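Local coordinates for type III effector HopA1 (Pseudomonas syringae pv. tomato str. DC3000, PDB 4RSX), which is a type III effector that the plant pathogen probably delivers into host cells, represented here by its C-terminal two-thirds, an alpha/beta fold of uncertain biochemical activity, at residues Leu52-Leu55 against Lys56-Gly60; Met130-Leu133 against Ile134-Ser138; His215-Ser218 against Arg219-Val222; Leu240-Ala244 against Asn245-Pro249. All blocks are in the same frame, centred on the assembly; numbering follows the deposited sequence.

Contact 1: Leu52-Leu55 against Lys56-Gly60; sequences LHTL and KALNG
The C-terminal turns of helix 45-58 carry this contact, with His-53 and Thr-54 meeting Lys-56 and Leu-58 one turn further on. On the outer side the lysine chain runs beside the imidazole, both pointing the same way. Lys-56 CE sits 4.1 Å from the centroid of the His-53 ring, a CH-pi contact over the face, and NZ lies above that same face, offset toward the rim. A bend at chi3 (-72°) turns the end of Lys-56 up over the ring. Toward the protein, Thr-54 CG2 lies 3.7 Å from Leu-58 CD1; the threonine methyl CG2 stands anti to its own backbone N, while OG1 turns back to bond Glu-50 O. The backbone finishes with Leu-58 N bonding Thr-54 O at 2.7 Å and Asn-59 N bonding Leu-55 O at 2.9 Å. Asn-59 is the first residue to leave helical angles, and its OD1 accepts from Val-66 N in strand 64-68. Leu-55 and Leu-58 both rest on Thr-127 of helix 123-136, and Leu-52 reaches Ile-86 of helix 82-88. The arrangement is that of an amphipathic helix end, solvent-facing along His-53 and Ala-57, that runs through a short turn into an edge strand of the antiparallel sheet.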
ATOM      1  N   LEU A  52     -13.824 -13.340   4.838  1.00 20.71           N
ATOM      2  CA  LEU A  52     -13.554 -13.571   6.261  1.00 19.10           C
ATOM      3  C   LEU A  52     -13.282 -15.042   6.551  1.00 19.45           C
ATOM      4  O   LEU A  52     -12.369 -15.377   7.307  1.00 16.42           O
ATOM      5  CB  LEU A  52     -14.707 -13.061   7.126  1.00 17.44           C
ATOM      6  CG  LEU A  52     -14.925 -11.561   7.004  1.00 18.52           C
ATOM      7  CD1 LEU A  52     -15.993 -11.105   7.958  1.00 22.62           C
ATOM      8  CD2 LEU A  52     -13.616 -10.824   7.259  1.00 18.12           C
ATOM      9  N   HIS A  53     -14.055 -15.931   5.936  1.00 25.48           N
ATOM     10  CA  HIS A  53     -13.846 -17.356   6.182  1.00 29.51           C
ATOM     11  C   HIS A  53     -12.496 -17.843   5.665  1.00 23.94           C
ATOM     12  O   HIS A  53     -11.921 -18.791   6.206  1.00 26.53           O
ATOM     13  CB  HIS A  53     -15.015 -18.204   5.649  1.00 29.24           C
ATOM     14  CG  HIS A  53     -16.153 -18.301   6.619  1.00 45.71           C
ATOM     15  ND1 HIS A  53     -16.212 -19.268   7.600  1.00 52.06           N
ATOM     16  CD2 HIS A  53     -17.254 -17.525   6.786  1.00 47.83           C
ATOM     17  CE1 HIS A  53     -17.309 -19.095   8.320  1.00 60.43           C
ATOM     18  NE2 HIS A  53     -17.957 -18.045   7.847  1.00 54.34           N
ATOM     19  N   THR A  54     -11.981 -17.180   4.636  1.00 18.04           N
ATOM     20  CA  THR A  54     -10.695 -17.563   4.063  1.00 21.70           C
ATOM     21  C   THR A  54      -9.570 -17.112   4.974  1.00 20.20           C
ATOM     22  O   THR A  54      -8.602 -17.844   5.172  1.00 21.08           O
ATOM     23  CB  THR A  54     -10.508 -16.934   2.684  1.00 22.90           C
ATOM     24  OG1 THR A  54     -11.537 -17.419   1.815  1.00 26.97           O
ATOM     25  CG2 THR A  54      -9.135 -17.289   2.107  1.00 21.67           C
ATOM     26  N   LEU A  55      -9.704 -15.899   5.511  1.00 17.89           N
ATOM     27  CA  LEU A  55      -8.762 -15.389   6.505  1.00 23.07           C
ATOM     28  C   LEU A  55      -8.599 -16.416   7.632  1.00 24.26           C
ATOM     29  O   LEU A  55      -7.477 -16.813   7.956  1.00 20.26           O
ATOM     30  CB  LEU A  55      -9.233 -14.045   7.072  1.00 19.40           C
ATOM     31  CG  LEU A  55      -9.186 -12.794   6.187  1.00 21.15           C
ATOM     32  CD1 LEU A  55      -9.538 -11.533   6.986  1.00 20.01           C
ATOM     33  CD2 LEU A  55      -7.820 -12.637   5.521  1.00 18.66           C
ATOM     34  N   LYS A  56      -9.721 -16.875   8.189  1.00 20.22           N
ATOM     35  CA  LYS A  56      -9.688 -17.851   9.281  1.00 20.83           C
ATOM     36  C   LYS A  56      -9.089 -19.177   8.836  1.00 21.48           C
ATOM     37  O   LYS A  56      -8.363 -19.819   9.591  1.00 23.43           O
ATOM     38  CB  LYS A  56     -11.084 -18.070   9.865  1.00 20.53           C
ATOM     39  CG  LYS A  56     -11.649 -16.850  10.584  1.00 24.10           C
ATOM     40  CD  LYS A  56     -13.027 -17.134  11.185  1.00 31.33           C
ATOM     41  CE  LYS A  56     -14.106 -17.249  10.119  1.00 29.32           C
ATOM     42  NZ  LYS A  56     -15.474 -17.396  10.701  1.00 36.01           N
ATOM     43  N   ALA A  57      -9.388 -19.581   7.604  1.00 23.15           N
ATOM     44  CA  ALA A  57      -8.822 -20.806   7.037  1.00 23.11           C
ATOM     45  C   ALA A  57      -7.314 -20.690   6.781  1.00 27.00           C
ATOM     46  O   ALA A  57      -6.584 -21.687   6.834  1.00 25.88           O
ATOM     47  CB  ALA A  57      -9.538 -21.168   5.752  1.00 20.79           C
ATOM     48  N   LEU A  58      -6.850 -19.478   6.488  1.00 22.23           N
ATOM     49  CA  LEU A  58      -5.436 -19.257   6.179  1.00 25.45           C
ATOM     50  C   LEU A  58      -4.609 -19.176   7.464  1.00 22.76           C
ATOM     51  O   LEU A  58      -3.471 -19.660   7.532  1.00 22.53           O
ATOM     52  CB  LEU A  58      -5.270 -17.969   5.361  1.00 22.62           C
ATOM     53  CG  LEU A  58      -5.626 -18.113   3.890  1.00 17.92           C
ATOM     54  CD1 LEU A  58      -5.693 -16.761   3.215  1.00 17.15           C
ATOM     55  CD2 LEU A  58      -4.598 -19.010   3.229  1.00 19.41           C
ATOM     56  N   ASN A  59      -5.208 -18.554   8.472  1.00 18.67           N
ATOM     57  CA  ASN A  59      -4.594 -18.355   9.774  1.00 19.41           C
ATOM     58  C   ASN A  59      -4.125 -19.653  10.438  1.00 25.64           C
ATOM     59  O   ASN A  59      -4.925 -20.556  10.698  1.00 22.93           O
ATOM     60  CB  ASN A  59      -5.612 -17.674  10.682  1.00 19.01           C
ATOM     61  CG  ASN A  59      -5.035 -17.305  12.032  1.00 21.51           C
ATOM     62  OD1 ASN A  59      -3.898 -16.835  12.134  1.00 22.66           O
ATOM     63  ND2 ASN A  59      -5.819 -17.515  13.082  1.00 24.01           N
ATOM     64  N   GLY A  60      -2.828 -19.745  10.715  1.00 25.62           N
ATOM     65  CA  GLY A  60      -2.303 -20.880  11.452  1.00 24.26           C
ATOM     66  C   GLY A  60      -1.894 -22.032  10.561  1.00 29.42           C
ATOM     67  O   GLY A  60      -1.448 -23.070  11.047  1.00 31.85           O
TER

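Contact 2: Met130-Leu133 against Ile134-Ser138; sequences MATL and IGKES
Met-130 O receives Ile-134 N at 2.8 Å with an N-H...O angle of 164°, a short and nearly straight bond in the last turns of helix 123-136, which lies against the antiparallel sheet. The Ile-134 side chain crowds the same carbonyl oxygen: CG1 comes to 3.1 Å from Met-130 O and CD1 to 3.3 Å, because CG1 is anti to the carbonyl carbon (chi1 -68°) and the extended CG1-CD1 branch then runs along the previous turn. The Ile-134 carbonyl oxygen is bonded by Arg-105 NH1, a side-chain donor at a level where the helix is running out of amide donors of its own.

On the outer flank Thr-132 and Lys-136 lie alongside each other, and Lys-136 CE touches Thr-132 CG2 at 3.7 Å, so the aliphatic part of the lysine chain does the packing. Inward, Met-130 and Ile-134 both meet Leu-160 of the sheet, while Thr-132 and Leu-133 rest on Met-179 of helix 166-180.

At the end of the helix Leu-133 O accepts a bond from Glu-137 N at 2.9 Å and a weak one from Lys-136 N. Glu-137 is the first residue out of helical angles. Its bend at chi2 (-80°) carries the carboxylate off to a long, weak ion pair with Lys-168, while the methylene stays behind: Glu-137 CG lies 3.8 Å from Leu-133 CD1.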
ATOM      1  N   MET A 130      -1.186 -14.012  -1.735  1.00 15.04           N
ATOM      2  CA  MET A 130      -0.284 -13.235  -0.881  1.00 15.41           C
ATOM      3  C   MET A 130       0.253 -14.096   0.257  1.00 13.85           C
ATOM      4  O   MET A 130       1.447 -14.063   0.555  1.00 14.44           O
ATOM      5  CB  MET A 130      -0.986 -11.986  -0.330  1.00 11.19           C
ATOM      6  CG  MET A 130      -1.202 -10.907  -1.385  1.00 12.94           C
ATOM      7  SD  MET A 130      -2.271  -9.572  -0.797  1.00 13.12           S
ATOM      8  CE  MET A 130      -1.170  -8.833   0.415  1.00  9.15           C
ATOM      9  N   ALA A 131      -0.627 -14.877   0.880  1.00 12.20           N
ATOM     10  CA  ALA A 131      -0.214 -15.769   1.966  1.00 14.64           C
ATOM     11  C   ALA A 131       0.818 -16.806   1.492  1.00 16.31           C
ATOM     12  O   ALA A 131       1.829 -17.059   2.167  1.00 17.96           O
ATOM     13  CB  ALA A 131      -1.425 -16.456   2.584  1.00 13.08           C
ATOM     14  N   THR A 132       0.570 -17.402   0.332  1.00 13.10           N
ATOM     15  CA  THR A 132       1.510 -18.371  -0.218  1.00 16.17           C
ATOM     16  C   THR A 132       2.869 -17.693  -0.455  1.00 16.66           C
ATOM     17  O   THR A 132       3.918 -18.199  -0.037  1.00 15.62           O
ATOM     18  CB  THR A 132       0.982 -18.969  -1.528  1.00 16.07           C
ATOM     19  OG1 THR A 132      -0.305 -19.548  -1.291  1.00 21.87           O
ATOM     20  CG2 THR A 132       1.931 -20.040  -2.071  1.00 16.47           C
ATOM     21  N   LEU A 133       2.837 -16.537  -1.103  1.00 16.21           N
ATOM     22  CA  LEU A 133       4.055 -15.820  -1.462  1.00 17.52           C
ATOM     23  C   LEU A 133       4.821 -15.430  -0.194  1.00 16.82           C
ATOM     24  O   LEU A 133       6.045 -15.595  -0.124  1.00 14.30           O
ATOM     25  CB  LEU A 133       3.711 -14.596  -2.318  1.00 12.94           C
ATOM     26  CG  LEU A 133       4.846 -13.978  -3.144  1.00 25.01           C
ATOM     27  CD1 LEU A 133       5.477 -15.025  -4.063  1.00 21.14           C
ATOM     28  CD2 LEU A 133       4.368 -12.763  -3.961  1.00 19.51           C
ATOM     29  N   ILE A 134       4.102 -14.941   0.813  1.00 11.01           N
ATOM     30  CA  ILE A 134       4.743 -14.602   2.083  1.00 13.26           C
ATOM     31  C   ILE A 134       5.355 -15.839   2.739  1.00 15.46           C
ATOM     32  O   ILE A 134       6.443 -15.768   3.318  1.00 13.90           O
ATOM     33  CB  ILE A 134       3.761 -13.898   3.037  1.00 12.24           C
ATOM     34  CG1 ILE A 134       3.409 -12.513   2.468  1.00 10.32           C
ATOM     35  CG2 ILE A 134       4.345 -13.775   4.452  1.00  8.92           C
ATOM     36  CD1 ILE A 134       2.121 -11.930   3.007  1.00 10.49           C
ATOM     37  N   GLY A 135       4.671 -16.979   2.643  1.00 18.34           N
ATOM     38  CA  GLY A 135       5.227 -18.212   3.179  1.00 16.55           C
ATOM     39  C   GLY A 135       6.586 -18.561   2.581  1.00 20.11           C
ATOM     40  O   GLY A 135       7.492 -19.005   3.304  1.00 22.80           O
ATOM     41  N   LYS A 136       6.725 -18.352   1.268  1.00 16.97           N
ATOM     42  CA  LYS A 136       7.885 -18.797   0.497  1.00 21.85           C
ATOM     43  C   LYS A 136       9.030 -17.795   0.469  1.00 23.17           C
ATOM     44  O   LYS A 136      10.193 -18.185   0.364  1.00 24.08           O
ATOM     45  CB  LYS A 136       7.482 -19.071  -0.966  1.00 24.24           C
ATOM     46  CG  LYS A 136       6.620 -20.321  -1.215  1.00 25.34           C
ATOM     47  CD  LYS A 136       6.448 -20.534  -2.725  1.00 36.38           C
ATOM     48  CE  LYS A 136       5.229 -21.401  -3.063  1.00 39.56           C
ATOM     49  NZ  LYS A 136       5.203 -22.690  -2.314  1.00 40.25           N
ATOM     50  N   GLU A 137       8.704 -16.507   0.542  1.00 18.46           N
ATOM     51  CA  GLU A 137       9.683 -15.462   0.251  1.00 16.45           C
ATOM     52  C   GLU A 137      10.043 -14.664   1.493  1.00 16.32           C
ATOM     53  O   GLU A 137       9.293 -13.767   1.899  1.00 16.36           O
ATOM     54  CB  GLU A 137       9.125 -14.514  -0.818  1.00 17.24           C
ATOM     55  CG  GLU A 137       8.735 -15.193  -2.128  1.00 18.65           C
ATOM     56  CD  GLU A 137       9.935 -15.477  -3.027  1.00 30.01           C
ATOM     57  OE1 GLU A 137      11.025 -14.899  -2.781  1.00 28.71           O
ATOM     58  OE2 GLU A 137       9.782 -16.267  -3.995  1.00 31.42           O
ATOM     59  N   SER A 138      11.194 -14.964   2.082  1.00  9.03           N
ATOM     60  CA  SER A 138      11.608 -14.308   3.313  1.00 10.70           C
ATOM     61  C   SER A 138      11.934 -12.824   3.146  1.00 12.49           C
ATOM     62  O   SER A 138      12.082 -12.114   4.146  1.00 12.51           O
ATOM     63  CB  SER A 138      12.815 -15.030   3.937  1.00 14.28           C
ATOM     64  OG  SER A 138      12.565 -16.418   4.068  1.00 21.32           O
TER

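Contact 3: His215-Ser218 against Arg219-Val222; sequences HGMS and RAEV
His-215 and Arg-219 meet with the arginine chain laid over the imidazole face in the first turn of helix 215-228. Arg-219 CG sits over one face of the imidazole, 3.9 Å from the centroid of the His-215 ring, in a CH-pi contact. The guanidinium then swings back so that His-215 ND1 lies over its centre, 3.6 Å from Arg-219 CZ, with the two planes 52° apart. A bend at chi2 (-42°) folds the arginine this way.

Ser-218 holds the folded group from its edge: Arg-219 NH2 donates to Ser-218 OG at 3.0 Å, with OG nearly in the guanidinium plane. OG stands between the backbone N and the carbonyl carbon (chi1 74°), from where it also donates to His-215 O at 3.0 Å. That oxygen takes Arg-219 N as well, from the same face of its plane.

In the next shell, Arg-219 NE bonds Pro-252 O and NH1 bonds Glu-206 O, so all three guanidinium nitrogens have a bond, and Tyr-247 adds a cation-pi contact; His-215 NE2 is fixed by Leu-193 O. One turn along, the Glu-221 carboxylate passes Met-217, OE1 3.8 Å from Met-217 SD, and bridges Arg-213 and Arg-26.

Helix 215-228 is thus wedged among other helices: Met-217 and Ala-220 face helix 26-35, Ala-220 and Val-222 face helix 2-19, and Val-222 meets helix 234-245, while Arg-219 reaches strand 202-207 through Glu-206.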
ATOM      1  N   HIS A 215       2.565   6.094   2.708  1.00 17.96           N
ATOM      2  CA  HIS A 215       3.099   6.697   1.493  1.00 17.11           C
ATOM      3  C   HIS A 215       2.462   8.051   1.143  1.00 16.25           C
ATOM      4  O   HIS A 215       3.174   9.013   0.804  1.00 18.10           O
ATOM      5  CB  HIS A 215       2.956   5.731   0.319  1.00 15.64           C
ATOM      6  CG  HIS A 215       3.282   6.345  -0.997  1.00 13.50           C
ATOM      7  ND1 HIS A 215       4.572   6.436  -1.480  1.00 14.55           N
ATOM      8  CD2 HIS A 215       2.490   6.932  -1.927  1.00 14.79           C
ATOM      9  CE1 HIS A 215       4.556   7.039  -2.654  1.00 16.65           C
ATOM     10  NE2 HIS A 215       3.308   7.351  -2.948  1.00 18.11           N
ATOM     11  N   GLY A 216       1.132   8.125   1.227  1.00 15.63           N
ATOM     12  CA  GLY A 216       0.403   9.364   0.972  1.00 14.65           C
ATOM     13  C   GLY A 216       0.792  10.535   1.867  1.00 16.80           C
ATOM     14  O   GLY A 216       1.016  11.655   1.377  1.00 17.09           O
ATOM     15  N   MET A 217       0.876  10.300   3.173  1.00 14.33           N
ATOM     16  CA  MET A 217       1.165  11.396   4.090  1.00 17.84           C
ATOM     17  C   MET A 217       2.621  11.829   3.979  1.00 15.56           C
ATOM     18  O   MET A 217       2.929  13.026   4.092  1.00 14.65           O
ATOM     19  CB  MET A 217       0.795  11.038   5.545  1.00 22.79           C
ATOM     20  CG  MET A 217       0.919  12.214   6.542  1.00 26.66           C
ATOM     21  SD  MET A 217      -0.037  13.719   6.107  1.00 33.53           S
ATOM     22  CE  MET A 217      -1.676  13.245   6.643  1.00 30.04           C
ATOM     23  N   SER A 218       3.518  10.872   3.739  1.00 14.73           N
ATOM     24  CA  SER A 218       4.932  11.218   3.623  1.00 17.15           C
ATOM     25  C   SER A 218       5.192  12.092   2.397  1.00 13.51           C
ATOM     26  O   SER A 218       5.924  13.087   2.481  1.00 12.61           O
ATOM     27  CB  SER A 218       5.836   9.980   3.611  1.00 18.78           C
ATOM     28  OG  SER A 218       5.764   9.286   2.384  1.00 17.13           O
ATOM     29  N   ARG A 219       4.590  11.741   1.264  1.00 10.69           N
ATOM     30  CA  ARG A 219       4.811  12.533   0.060  1.00 12.13           C
ATOM     31  C   ARG A 219       4.027  13.840   0.150  1.00 13.45           C
ATOM     32  O   ARG A 219       4.448  14.847  -0.416  1.00 11.38           O
ATOM     33  CB  ARG A 219       4.431  11.760  -1.213  1.00 13.66           C
ATOM     34  CG  ARG A 219       5.095  10.386  -1.367  1.00 15.56           C
ATOM     35  CD  ARG A 219       6.549  10.418  -0.971  1.00  9.57           C
ATOM     36  NE  ARG A 219       7.319   9.357  -1.607  1.00 14.64           N
ATOM     37  CZ  ARG A 219       7.709   8.231  -1.013  1.00 11.81           C
ATOM     38  NH1 ARG A 219       8.412   7.342  -1.699  1.00 11.81           N
ATOM     39  NH2 ARG A 219       7.400   7.988   0.254  1.00 11.75           N
ATOM     40  N   ALA A 220       2.892  13.826   0.860  1.00  9.67           N
ATOM     41  CA  ALA A 220       2.124  15.057   1.068  1.00 11.82           C
ATOM     42  C   ALA A 220       3.021  16.079   1.754  1.00 13.94           C
ATOM     43  O   ALA A 220       2.995  17.282   1.435  1.00 13.79           O
ATOM     44  CB  ALA A 220       0.872  14.790   1.923  1.00 11.50           C
ATOM     45  N   GLU A 221       3.830  15.589   2.690  1.00 12.62           N
ATOM     46  CA  GLU A 221       4.637  16.471   3.521  1.00 16.09           C
ATOM     47  C   GLU A 221       5.861  17.006   2.781  1.00 15.09           C
ATOM     48  O   GLU A 221       6.311  18.123   3.037  1.00 17.08           O
ATOM     49  CB  GLU A 221       4.947  15.809   4.883  1.00 17.70           C
ATOM     50  CG  GLU A 221       3.679  15.800   5.775  1.00 19.00           C
ATOM     51  CD  GLU A 221       3.792  14.954   7.042  1.00 26.24           C
ATOM     52  OE1 GLU A 221       2.953  15.141   7.960  1.00 26.55           O
ATOM     53  OE2 GLU A 221       4.700  14.098   7.124  1.00 29.51           O
ATOM     54  N   VAL A 222       6.372  16.225   1.828  1.00 15.73           N
ATOM     55  CA  VAL A 222       7.387  16.725   0.906  1.00 13.06           C
ATOM     56  C   VAL A 222       6.837  17.962   0.162  1.00 16.07           C
ATOM     57  O   VAL A 222       7.539  18.975  -0.011  1.00 14.10           O
ATOM     58  CB  VAL A 222       7.800  15.634  -0.115  1.00 13.77           C
ATOM     59  CG1 VAL A 222       8.653  16.217  -1.228  1.00  9.60           C
ATOM     60  CG2 VAL A 222       8.542  14.496   0.579  1.00 11.77           C
TER

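Contact 4: Leu240-Ala244 against Asn245-Pro249; sequences LSLSA and NGYDP
Leu-242 and Tyr-247 meet across the Schellman motif that ends helix 234-245, and they mark its tight inner side. Tyr-247 N reaches back to Leu-242 O at 2.8 Å, and Gly-246 N bonds Ser-243 O at 3.0 Å. Gly-246 makes the reversal at positive phi (102°), a conformation suited to glycine. The side chains of Leu-242 and Tyr-247 cross at about a right angle, with Leu-242 CD2 on Tyr-247 CB at 3.9 Å. Behind them Leu-242 rests on Phe-8 and Phe-11 of helix 2-19, and the tyrosine on Val-222.

Asn-245 secures the same turn by its side chain. Its ND2 donates to Ser-241 O at 2.7 Å, with the acceptor close to the amide plane. The torsion that sets CG anti to the carbonyl carbon (chi1 -83°) turns the amide back along the helix. Two bonds tie this turn to helix 215-228: Asn-245 ND2 also donates to Asp-225 OD2, and Ser-241 OG hydrogen-bonds Val-222 O.

The outer side is looser at two residues. Ala-244 is exposed and Asp-248 partly so; the CB of Asp-248 points away from the helix, and OD1 accepts from Asp-250 N. Between them the chain packs again, for CB, CG and CD of the proline ring lie along the serine hydroxyl, with Pro-249 CG 3.3 Å from Ser-243 OG.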
ATOM      1  N   LEU A 240      14.102  19.651  -4.733  1.00 17.14           N
ATOM      2  CA  LEU A 240      14.938  19.913  -3.562  1.00 17.06           C
ATOM      3  C   LEU A 240      14.290  19.343  -2.307  1.00 16.49           C
ATOM      4  O   LEU A 240      14.963  18.752  -1.476  1.00 18.11           O
ATOM      5  CB  LEU A 240      15.144  21.409  -3.375  1.00 21.54           C
ATOM      6  CG  LEU A 240      16.523  21.894  -2.948  1.00 30.00           C
ATOM      7  CD1 LEU A 240      16.935  21.289  -1.610  1.00 28.75           C
ATOM      8  CD2 LEU A 240      17.558  21.594  -4.040  1.00 33.31           C
ATOM      9  N   SER A 241      12.981  19.534  -2.168  1.00 15.95           N
ATOM     10  CA  SER A 241      12.255  18.985  -1.028  1.00 13.61           C
ATOM     11  C   SER A 241      12.297  17.457  -1.009  1.00 16.96           C
ATOM     12  O   SER A 241      12.408  16.854   0.071  1.00 14.75           O
ATOM     13  CB  SER A 241      10.814  19.487  -1.007  1.00 14.57           C
ATOM     14  OG  SER A 241      10.077  18.877   0.050  1.00 19.72           O
ATOM     15  N   LEU A 242      12.226  16.829  -2.184  1.00 11.71           N
ATOM     16  CA  LEU A 242      12.403  15.384  -2.256  1.00 10.79           C
ATOM     17  C   LEU A 242      13.792  14.964  -1.744  1.00 14.29           C
ATOM     18  O   LEU A 242      13.897  14.125  -0.833  1.00 10.56           O
ATOM     19  CB  LEU A 242      12.153  14.857  -3.665  1.00 10.58           C
ATOM     20  CG  LEU A 242      10.694  14.776  -4.129  1.00 12.26           C
ATOM     21  CD1 LEU A 242      10.635  14.527  -5.626  1.00  9.52           C
ATOM     22  CD2 LEU A 242       9.952  13.676  -3.400  1.00  8.09           C
ATOM     23  N   SER A 243      14.846  15.544  -2.316  1.00  9.31           N
ATOM     24  CA  SER A 243      16.200  15.236  -1.886  1.00 12.26           C
ATOM     25  C   SER A 243      16.373  15.486  -0.396  1.00 12.54           C
ATOM     26  O   SER A 243      16.885  14.621   0.308  1.00  9.99           O
ATOM     27  CB  SER A 243      17.234  16.057  -2.657  1.00  9.92           C
ATOM     28  OG  SER A 243      17.321  15.598  -3.987  1.00 24.06           O
ATOM     29  N   ALA A 244      15.944  16.658   0.078  1.00  8.86           N
ATOM     30  CA  ALA A 244      16.166  17.047   1.475  1.00 12.23           C
ATOM     31  C   ALA A 244      15.422  16.124   2.447  1.00 14.05           C
ATOM     32  O   ALA A 244      15.773  16.018   3.635  1.00 12.72           O
ATOM     33  CB  ALA A 244      15.760  18.505   1.701  1.00 10.00           C
ATOM     34  N   ASN A 245      14.383  15.468   1.940  1.00 14.18           N
ATOM     35  CA  ASN A 245      13.568  14.563   2.755  1.00 14.94           C
ATOM     36  C   ASN A 245      13.962  13.114   2.576  1.00 12.20           C
ATOM     37  O   ASN A 245      13.398  12.235   3.212  1.00 11.83           O
ATOM     38  CB  ASN A 245      12.084  14.731   2.449  1.00 13.02           C
ATOM     39  CG  ASN A 245      11.479  15.881   3.197  1.00 16.95           C
ATOM     40  OD1 ASN A 245      11.290  15.795   4.412  1.00 20.21           O
ATOM     41  ND2 ASN A 245      11.185  16.982   2.489  1.00 13.32           N
ATOM     42  N   GLY A 246      14.936  12.875   1.705  1.00  9.76           N
ATOM     43  CA  GLY A 246      15.529  11.560   1.589  1.00 12.24           C
ATOM     44  C   GLY A 246      15.051  10.757   0.395  1.00 12.00           C
ATOM     45  O   GLY A 246      15.401   9.580   0.252  1.00 12.24           O
ATOM     46  N   TYR A 247      14.260  11.382  -0.470  1.00 10.09           N
ATOM     47  CA  TYR A 247      13.764  10.681  -1.649  1.00 11.81           C
ATOM     48  C   TYR A 247      14.539  11.057  -2.906  1.00 11.89           C
ATOM     49  O   TYR A 247      15.326  12.007  -2.911  1.00 12.41           O
ATOM     50  CB  TYR A 247      12.271  10.940  -1.831  1.00  7.86           C
ATOM     51  CG  TYR A 247      11.460  10.554  -0.615  1.00 11.53           C
ATOM     52  CD1 TYR A 247      11.190   9.228  -0.333  1.00  8.11           C
ATOM     53  CD2 TYR A 247      10.964  11.524   0.252  1.00  9.70           C
ATOM     54  CE1 TYR A 247      10.450   8.872   0.780  1.00 11.29           C
ATOM     55  CE2 TYR A 247      10.218  11.178   1.367  1.00 11.15           C
ATOM     56  CZ  TYR A 247       9.972   9.846   1.631  1.00 12.82           C
ATOM     57  OH  TYR A 247       9.234   9.481   2.738  1.00 10.57           O
ATOM     58  N   ASP A 248      14.315  10.296  -3.967  1.00 16.15           N
ATOM     59  CA  ASP A 248      14.994  10.528  -5.234  1.00 18.71           C
ATOM     60  C   ASP A 248      14.275  11.675  -5.964  1.00 12.73           C
ATOM     61  O   ASP A 248      13.069  11.610  -6.207  1.00 16.09           O
ATOM     62  CB  ASP A 248      14.998   9.221  -6.039  1.00 18.50           C
ATOM     63  CG  ASP A 248      15.731   9.336  -7.370  1.00 17.18           C
ATOM     64  OD1 ASP A 248      15.671  10.401  -8.011  1.00 22.80           O
ATOM     65  OD2 ASP A 248      16.363   8.345  -7.787  1.00 24.22           O
ATOM     66  N   PRO A 249      15.008  12.750  -6.287  1.00  9.72           N
ATOM     67  CA  PRO A 249      14.347  13.951  -6.825  1.00 15.02           C
ATOM     68  C   PRO A 249      13.782  13.747  -8.231  1.00 17.70           C
ATOM     69  O   PRO A 249      12.968  14.571  -8.701  1.00 13.95           O
ATOM     70  CB  PRO A 249      15.472  14.997  -6.860  1.00 13.60           C
ATOM     71  CG  PRO A 249      16.762  14.161  -6.960  1.00 17.39           C
ATOM     72  CD  PRO A 249      16.463  12.934  -6.116  1.00 14.08           C
TER

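In the fold
From the N terminus the four contacts follow in series, each within a few turns of helix or round a helix end, and none nests or crosses. Contact 1 ends helix 45-58 just before strand 64-68; contact 2 ends helix 123-136 before strand 140-146. The two touch, Leu-58 CD2 lying 4.1 Å from Ala-131 CB, so these helices pack together beside the sheet. Contact 3 opens helix 215-228 beyond the last strand, its centre about 33 Å from that of contact 1, on the opposite side of the chain's centre. Contact 4 closes helix 234-245, and there Val-222 CG1 meets Leu-242 CD2 at 3.6 Å, tying the last two helices together.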